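Phosphoglucosamine/phosphogalactosamine mutase (Sulfolobus tokodaii, PDB 2F7L) interconverts the 6-phosphate and 1-phosphate forms of glucosamine and galactosamine, a magnesium-dependent step toward UDP-GlcNAc and UDP-GalNAc. Local coordinates at residues A[306-318]-A[326-340]. Sequence-based numbering, arbitrary orientation.
Sequences KVGSVDIAHKVAD and EENGGFMYPPHQYVR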
loop_
_atom_site.group_PDB
_atom_site.type_symbol
_atom_site.label_atom_id
_atom_site.label_comp_id
_atom_site.label_asym_id
_atom_site.label_seq_id
_atom_site.Cartn_x
_atom_site.Cartn_y
_atom_site.Cartn_z
ATOM N N LYS A 306 -8.834 -3.563 -10.709
ATOM C CA LYS A 306 -7.956 -2.504 -11.193
ATOM C C LYS A 306 -6.766 -2.363 -10.263
ATOM O O LYS A 306 -6.756 -2.888 -9.144
ATOM C CB LYS A 306 -8.695 -1.153 -11.237
ATOM C CG LYS A 306 -9.940 -1.157 -12.087
ATOM C CD LYS A 306 -10.797 0.128 -11.971
ATOM C CE LYS A 306 -12.234 -0.033 -12.651
ATOM N NZ LYS A 306 -13.278 -0.837 -11.862
ATOM N N VAL A 307 -5.760 -1.649 -10.749
ATOM C CA VAL A 307 -4.564 -1.355 -9.980
ATOM C C VAL A 307 -4.926 -0.177 -9.076
ATOM O O VAL A 307 -5.508 0.813 -9.542
ATOM C CB VAL A 307 -3.403 -0.928 -10.908
ATOM C CG1 VAL A 307 -2.268 -0.320 -10.097
ATOM C CG2 VAL A 307 -2.927 -2.128 -11.721
ATOM N N GLY A 308 -4.588 -0.282 -7.790
ATOM C CA GLY A 308 -4.890 0.789 -6.842
ATOM C C GLY A 308 -5.326 0.273 -5.475
ATOM O O GLY A 308 -6.317 -0.467 -5.369
ATOM N N SER A 309 -4.591 0.671 -4.435
ATOM C CA SER A 309 -4.864 0.251 -3.058
ATOM C C SER A 309 -6.146 0.788 -2.423
ATOM O O SER A 309 -6.868 0.042 -1.757
ATOM C CB SER A 309 -3.678 0.611 -2.164
ATOM O OG SER A 309 -2.554 -0.175 -2.505
ATOM N N VAL A 310 -6.410 2.079 -2.598
ATOM C CA VAL A 310 -7.614 2.677 -2.037
ATOM C C VAL A 310 -8.824 1.899 -2.569
ATOM O O VAL A 310 -9.668 1.429 -1.799
ATOM C CB VAL A 310 -7.762 4.173 -2.447
ATOM C CG1 VAL A 310 -8.959 4.787 -1.747
ATOM C CG2 VAL A 310 -6.483 4.945 -2.133
ATOM N N ASP A 311 -8.894 1.762 -3.894
ATOM C CA ASP A 311 -9.982 1.046 -4.544
ATOM C C ASP A 311 -10.135 -0.349 -3.958
ATOM O O ASP A 311 -11.236 -0.776 -3.629
ATOM C CB ASP A 311 -9.711 0.951 -6.041
ATOM C CG ASP A 311 -10.100 2.220 -6.796
ATOM O OD1 ASP A 311 -9.403 2.550 -7.798
ATOM O OD2 ASP A 311 -11.106 2.865 -6.395
ATOM N N ILE A 312 -9.026 -1.063 -3.841
ATOM C CA ILE A 312 -9.044 -2.406 -3.290
ATOM C C ILE A 312 -9.657 -2.387 -1.895
ATOM O O ILE A 312 -10.558 -3.168 -1.593
ATOM C CB ILE A 312 -7.607 -2.987 -3.204
ATOM C CG1 ILE A 312 -7.083 -3.258 -4.614
ATOM C CG2 ILE A 312 -7.570 -4.238 -2.308
ATOM C CD1 ILE A 312 -5.651 -3.756 -4.639
ATOM N N ALA A 313 -9.164 -1.495 -1.041
ATOM C CA ALA A 313 -9.671 -1.407 0.322
ATOM C C ALA A 313 -11.186 -1.364 0.266
ATOM O O ALA A 313 -11.853 -2.094 0.989
ATOM C CB ALA A 313 -9.108 -0.170 1.030
ATOM N N HIS A 314 -11.730 -0.529 -0.610
ATOM C CA HIS A 314 -13.182 -0.437 -0.753
ATOM C C HIS A 314 -13.811 -1.737 -1.308
ATOM O O HIS A 314 -14.792 -2.231 -0.769
ATOM C CB HIS A 314 -13.545 0.763 -1.631
ATOM C CG HIS A 314 -13.435 2.082 -0.924
ATOM N ND1 HIS A 314 -14.174 2.391 0.200
ATOM C CD2 HIS A 314 -12.692 3.183 -1.196
ATOM C CE1 HIS A 314 -13.892 3.622 0.587
ATOM N NE2 HIS A 314 -12.997 4.126 -0.244
ATOM N N LYS A 315 -13.242 -2.300 -2.369
ATOM C CA LYS A 315 -13.774 -3.538 -2.919
ATOM C C LYS A 315 -13.754 -4.646 -1.866
ATOM O O LYS A 315 -14.701 -5.405 -1.744
ATOM C CB LYS A 315 -12.972 -3.974 -4.152
ATOM C CG LYS A 315 -13.609 -5.118 -4.935
ATOM C CD LYS A 315 -12.826 -5.471 -6.181
ATOM C CE LYS A 315 -13.284 -6.795 -6.783
ATOM N NZ LYS A 315 -14.718 -6.780 -7.186
ATOM N N VAL A 316 -12.680 -4.761 -1.102
ATOM C CA VAL A 316 -12.669 -5.796 -0.081
ATOM C C VAL A 316 -13.863 -5.547 0.850
ATOM O O VAL A 316 -14.674 -6.453 1.082
ATOM C CB VAL A 316 -11.364 -5.812 0.742
ATOM C CG1 VAL A 316 -11.428 -6.917 1.788
ATOM C CG2 VAL A 316 -10.193 -6.052 -0.162
ATOM N N ALA A 317 -13.979 -4.328 1.373
ATOM C CA ALA A 317 -15.110 -4.011 2.244
ATOM C C ALA A 317 -16.428 -4.302 1.496
ATOM O O ALA A 317 -17.184 -5.186 1.895
ATOM C CB ALA A 317 -15.057 -2.541 2.689
ATOM N N ASP A 318 -16.674 -3.571 0.409
ATOM C CA ASP A 318 -17.872 -3.723 -0.417
ATOM C C ASP A 318 -18.304 -5.158 -0.766
ATOM O O ASP A 318 -19.482 -5.397 -1.062
ATOM C CB ASP A 318 -17.699 -2.944 -1.715
ATOM C CG ASP A 318 -18.000 -1.469 -1.551
ATOM O OD1 ASP A 318 -17.640 -0.895 -0.499
ATOM O OD2 ASP A 318 -18.591 -0.874 -2.481
ATOM N N GLU A 326 -1.803 -6.259 -2.800
ATOM C CA GLU A 326 -1.201 -5.795 -4.041
ATOM C C GLU A 326 0.142 -6.478 -4.175
ATOM O O GLU A 326 0.718 -6.891 -3.185
ATOM C CB GLU A 326 -0.981 -4.281 -4.033
ATOM C CG GLU A 326 -2.233 -3.445 -4.163
ATOM C CD GLU A 326 -2.029 -2.234 -5.076
ATOM O OE1 GLU A 326 -2.224 -2.361 -6.314
ATOM O OE2 GLU A 326 -1.655 -1.151 -4.558
ATOM N N GLU A 327 0.654 -6.577 -5.396
ATOM C CA GLU A 327 1.936 -7.223 -5.621
ATOM C C GLU A 327 3.098 -6.414 -5.048
ATOM O O GLU A 327 4.216 -6.917 -4.893
ATOM C CB GLU A 327 2.126 -7.472 -7.120
ATOM C CG GLU A 327 1.756 -6.315 -8.034
ATOM C CD GLU A 327 2.779 -5.193 -8.025
ATOM O OE1 GLU A 327 3.986 -5.506 -8.110
ATOM O OE2 GLU A 327 2.380 -4.001 -7.944
ATOM N N ASN A 328 2.809 -5.166 -4.705
ATOM C CA ASN A 328 3.810 -4.252 -4.160
ATOM C C ASN A 328 3.970 -4.289 -2.630
ATOM O O ASN A 328 4.658 -3.448 -2.069
ATOM C CB ASN A 328 3.479 -2.809 -4.584
ATOM C CG ASN A 328 2.110 -2.318 -4.048
ATOM O OD1 ASN A 328 1.760 -2.503 -2.874
ATOM N ND2 ASN A 328 1.348 -1.669 -4.917
ATOM N N GLY A 329 3.367 -5.267 -1.964
ATOM C CA GLY A 329 3.439 -5.327 -0.511
ATOM C C GLY A 329 2.087 -4.769 -0.133
ATOM O O GLY A 329 1.263 -4.536 -1.016
ATOM N N GLY A 330 1.797 -4.517 1.121
ATOM C CA GLY A 330 0.461 -3.987 1.326
ATOM C C GLY A 330 -0.575 -5.080 1.110
ATOM O O GLY A 330 -0.827 -5.570 0.011
ATOM N N PHE A 331 -1.173 -5.444 2.226
ATOM C CA PHE A 331 -2.141 -6.506 2.331
ATOM C C PHE A 331 -3.250 -5.994 3.273
ATOM O O PHE A 331 -2.956 -5.326 4.275
ATOM C CB PHE A 331 -1.392 -7.703 2.934
ATOM C CG PHE A 331 -2.263 -8.862 3.290
ATOM C CD1 PHE A 331 -2.608 -9.811 2.330
ATOM C CD2 PHE A 331 -2.738 -9.010 4.591
ATOM C CE1 PHE A 331 -3.409 -10.888 2.666
ATOM C CE2 PHE A 331 -3.540 -10.080 4.937
ATOM C CZ PHE A 331 -3.880 -11.026 3.977
ATOM N N MET A 332 -4.510 -6.288 2.960
ATOM C CA MET A 332 -5.621 -5.842 3.813
ATOM C C MET A 332 -6.260 -6.997 4.572
ATOM O O MET A 332 -6.720 -7.955 3.971
ATOM C CB MET A 332 -6.684 -5.099 2.993
ATOM C CG MET A 332 -6.579 -5.283 1.479
ATOM S SD MET A 332 -5.245 -4.351 0.617
ATOM C CE MET A 332 -6.189 -2.774 0.330
ATOM N N TYR A 333 -6.271 -6.891 5.900
ATOM C CA TYR A 333 -6.827 -7.916 6.787
ATOM C C TYR A 333 -8.079 -7.341 7.448
ATOM O O TYR A 333 -7.999 -6.701 8.485
ATOM C CB TYR A 333 -5.776 -8.293 7.840
ATOM C CG TYR A 333 -6.137 -9.491 8.677
ATOM C CD1 TYR A 333 -6.494 -10.693 8.080
ATOM C CD2 TYR A 333 -6.185 -9.405 10.060
ATOM C CE1 TYR A 333 -6.911 -11.784 8.851
ATOM C CE2 TYR A 333 -6.593 -10.478 10.843
ATOM C CZ TYR A 333 -6.965 -11.666 10.238
ATOM O OH TYR A 333 -7.464 -12.703 11.007
ATOM N N PRO A 334 -9.259 -7.570 6.844
ATOM C CA PRO A 334 -10.564 -7.086 7.316
ATOM C C PRO A 334 -10.808 -7.078 8.808
ATOM O O PRO A 334 -11.167 -6.052 9.365
ATOM C CB PRO A 334 -11.551 -7.959 6.553
ATOM C CG PRO A 334 -10.868 -8.082 5.242
ATOM C CD PRO A 334 -9.434 -8.395 5.638
ATOM N N PRO A 335 -10.634 -8.223 9.481
ATOM C CA PRO A 335 -10.867 -8.204 10.927
ATOM C C PRO A 335 -10.176 -7.032 11.625
ATOM O O PRO A 335 -10.702 -6.496 12.592
ATOM C CB PRO A 335 -10.362 -9.579 11.385
ATOM C CG PRO A 335 -9.537 -10.071 10.227
ATOM C CD PRO A 335 -10.248 -9.570 9.034
ATOM N N HIS A 336 -9.007 -6.638 11.135
ATOM C CA HIS A 336 -8.289 -5.494 11.693
ATOM C C HIS A 336 -8.856 -4.255 10.997
ATOM O O HIS A 336 -9.635 -3.506 11.568
ATOM C CB HIS A 336 -6.806 -5.605 11.382
ATOM C CG HIS A 336 -5.980 -4.524 11.997
ATOM N ND1 HIS A 336 -4.918 -3.936 11.340
ATOM C CD2 HIS A 336 -6.003 -3.984 13.236
ATOM C CE1 HIS A 336 -4.316 -3.089 12.150
ATOM N NE2 HIS A 336 -4.953 -3.099 13.308
ATOM N N GLN A 337 -8.434 -4.047 9.755
ATOM C CA GLN A 337 -8.930 -2.950 8.938
ATOM C C GLN A 337 -8.824 -3.268 7.450
ATOM O O GLN A 337 -8.096 -4.186 7.053
ATOM C CB GLN A 337 -8.233 -1.622 9.275
ATOM C CG GLN A 337 -6.737 -1.569 9.242
ATOM C CD GLN A 337 -6.250 -0.209 9.699
ATOM O OE1 GLN A 337 -7.043 0.722 9.829
ATOM N NE2 GLN A 337 -4.950 -0.078 9.936
ATOM N N TYR A 338 -9.568 -2.518 6.638
ATOM C CA TYR A 338 -9.590 -2.730 5.199
ATOM C C TYR A 338 -8.392 -2.202 4.430
ATOM O O TYR A 338 -8.195 -2.581 3.274
ATOM C CB TYR A 338 -10.865 -2.133 4.601
ATOM C CG TYR A 338 -12.109 -2.867 5.034
ATOM C CD1 TYR A 338 -12.343 -4.200 4.637
ATOM C CD2 TYR A 338 -13.023 -2.263 5.897
ATOM C CE1 TYR A 338 -13.435 -4.889 5.102
ATOM C CE2 TYR A 338 -14.115 -2.945 6.359
ATOM C CZ TYR A 338 -14.309 -4.243 5.965
ATOM O OH TYR A 338 -15.390 -4.890 6.476
ATOM N N VAL A 339 -7.593 -1.346 5.058
ATOM C CA VAL A 339 -6.430 -0.775 4.389
ATOM C C VAL A 339 -5.173 -1.629 4.488
ATOM O O VAL A 339 -5.110 -2.554 5.288
ATOM C CB VAL A 339 -6.104 0.665 4.935
ATOM C CG1 VAL A 339 -7.245 1.636 4.579
ATOM C CG2 VAL A 339 -5.856 0.622 6.442
ATOM N N ARG A 340 -4.184 -1.321 3.656
ATOM C CA ARG A 340 -2.911 -2.026 3.665
ATOM C C ARG A 340 -2.250 -1.693 4.987
ATOM O O ARG A 340 -2.138 -0.522 5.331
ATOM C CB ARG A 340 -2.013 -1.508 2.559
ATOM C CG ARG A 340 -2.751 -0.980 1.387
ATOM C CD ARG A 340 -1.772 -0.444 0.426
ATOM N NE ARG A 340 -1.691 1.007 0.498
ATOM C CZ ARG A 340 -0.870 1.730 -0.256
ATOM N NH1 ARG A 340 -0.062 1.120 -1.128
ATOM N NH2 ARG A 340 -0.870 3.051 -0.154
#
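Ser309 and Glu326 reach each other because each turns its first side-chain branch beside its own backbone N, OG of Ser309 at chi1 -68° and CG of Glu326 at chi1 -73°; a bend at chi2 then swings the glutamate carboxylate to the N-terminal end of helix 309-318. There Ser309 OG donates to Glu326 OE2, though the modelled separation is too short to trust in detail, while Gly308 N, at the N-cap position, gives Glu326 OE1 a weak bond of 3.5 Å. Asn328 ND2 reaches Glu326 OE2 from above the carboxylate plane at 3.1 Å, so OE2 has two donors and OE1 a weak one. Replacing Glu326 with an alanine would probably leave Ser309 OG and Asn328 ND2 without their acceptor and open a gap against Ile312 CD1, which now packs on the glutamate CG at 3.5 Å. Ser309 also lies over one face of the Arg340 guanidinium, CB offset toward its rim, in contact without a hydrogen bond. Arg340 NH2 turns instead to salt bridges with Asp245, probably a magnesium ligand, and Asp8.

Further along the helix the contact becomes apolar. Met332, bent at chi2 and chi3, tucks its CE against Ile312 CG2 and Ala313 N. Val316 splits its branches, CG2 going to Met332 CG and CG1 to Pro334 CG at 3.7 Å. Ala317 CB sits 3.5 Å above the centre of the Tyr338 ring, a CH-pi contact over the face, whereas Val316 CG1 meets that ring at its edge.

The helix thus packs beside edge strand 329-332 and its following loop in the third alpha/beta/alpha domain. The turn from Glu326 to Gly329 probably corresponds to the sugar-binding loop of relatives, and the helix start helps position its carboxylate. Arg340 is a second-shell residue of the probable metal site, and Ser309 packs against it.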